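PDB 4E6U: acyl-[acyl-carrier-protein]--UDP-N-acetylglucosamine O-acyltransferase from Acinetobacter baumannii, which probably catalyses transfer of a hydroxyacyl chain from acyl carrier protein to UDP-N-acetylglucosamine, the first step of lipid A synthesis. Local coordinates for residues 228-231 with 232-235. Sequence-based numbering, arbitrary orientation. Where two conformers were deposited one is given.
Sequences GLTS and VQAI. With EDO (1,2-ethanediol), chain K; EDO (1,2-ethanediol), chain D.
Thr230 and Gln233 exchange side-chain-to-backbone hydrogen bonds in both directions. Thr230 OG1 accepts a nearly straight bond from Gln233 N at 3.1 Å; its chi1 rotation tucks the hydroxyl in over the Thr230 backbone. In return Thr230 N donates to Gln233 OE1 at 2.9 Å. That N-H points almost straight at the oxygen (168°) yet approaches 44° off the plane of the amide carbonyl. Gln233 gets there because its CG lies beside its backbone N (chi1 -67°) and the chain then runs extended, bringing CG and CD each to 3.2 Å from Thr230 OG1. These reciprocal bonds define a capping box, with Thr230 as N-cap of helix 231-241 in the C-terminal helical domain, beyond the left-handed parallel beta-helix. Leu229 lies alongside Gln233, its CD2 3.6 Å from Gln233 OE1, and Leu229 CB approaches Ala234 CB only loosely, at 4.5 Å, while Leu223 and Ile224 of helix 211-225 touch Leu229 and Ala234 respectively. Backbone bonds from Ala234 N to Thr230 O and from Ile235 N to Ser231 O start the helix. O2 of an ethanediol molecule, probably from the crystallisation liquor, lies 2.8 Å from Gln233 OE1.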
# COMPACT_ATOMS: atom_id res chain seq x y z
N GLY A 228 2.44 11.45 34.48
CA GLY A 228 3.27 10.36 35.00
C GLY A 228 2.48 9.28 35.71
O GLY A 228 3.05 8.32 36.20
N LEU A 229 1.16 9.44 35.76
CA LEU A 229 0.33 8.42 36.38
C LEU A 229 0.19 7.18 35.50
O LEU A 229 0.19 7.29 34.27
CB LEU A 229 -1.07 8.98 36.66
CG LEU A 229 -1.11 10.13 37.67
CD1 LEU A 229 -2.56 10.59 37.80
CD2 LEU A 229 -0.57 9.72 39.02
N THR A 230 0.06 6.02 36.13
CA THR A 230 -0.30 4.79 35.41
C THR A 230 -1.73 4.89 34.91
O THR A 230 -2.49 5.77 35.32
CB THR A 230 -0.18 3.53 36.30
OG1 THR A 230 -1.21 3.56 37.31
CG2 THR A 230 1.21 3.46 36.95
N SER A 231 -2.11 3.99 34.01
CA SER A 231 -3.49 3.97 33.53
C SER A 231 -4.50 3.86 34.67
O SER A 231 -5.49 4.59 34.68
CB SER A 231 -3.70 2.83 32.52
OG SER A 231 -2.97 3.07 31.34
N VAL A 232 -4.25 2.95 35.62
CA VAL A 232 -5.17 2.76 36.74
C VAL A 232 -5.25 4.01 37.60
O VAL A 232 -6.34 4.44 38.01
CB VAL A 232 -4.77 1.53 37.59
CG1 VAL A 232 -5.63 1.43 38.84
CG2 VAL A 232 -4.88 0.25 36.75
N GLN A 233 -4.11 4.64 37.83
CA GLN A 233 -4.08 5.87 38.61
C GLN A 233 -4.82 7.00 37.90
O GLN A 233 -5.55 7.76 38.53
CB GLN A 233 -2.65 6.27 38.91
CG GLN A 233 -1.95 5.30 39.86
CD GLN A 233 -0.43 5.42 39.85
OE1 GLN A 233 0.16 6.16 39.05
NE2 GLN A 233 0.21 4.70 40.76
N ALA A 234 -4.65 7.12 36.58
CA ALA A 234 -5.36 8.15 35.84
C ALA A 234 -6.87 7.91 35.88
O ALA A 234 -7.64 8.86 36.00
CB ALA A 234 -4.84 8.22 34.38
N ILE A 235 -7.27 6.64 35.78
CA ILE A 235 -8.69 6.29 35.89
C ILE A 235 -9.26 6.77 37.23
O ILE A 235 -10.33 7.39 37.28
CB ILE A 235 -8.93 4.78 35.75
CG1 ILE A 235 -8.72 4.33 34.30
CG2 ILE A 235 -10.37 4.41 36.17
CD1 ILE A 235 -8.56 2.84 34.18
C1 EDO K . 4.33 6.69 40.47
O1 EDO K . 3.51 5.97 41.42
C2 EDO K . 3.45 7.31 39.37
O2 EDO K . 2.90 6.28 38.53
C1 EDO D . -0.02 1.56 29.36
O1 EDO D . -0.05 2.62 30.32
C2 EDO D . 1.42 1.34 28.90
O2 EDO D . 1.87 2.50 28.19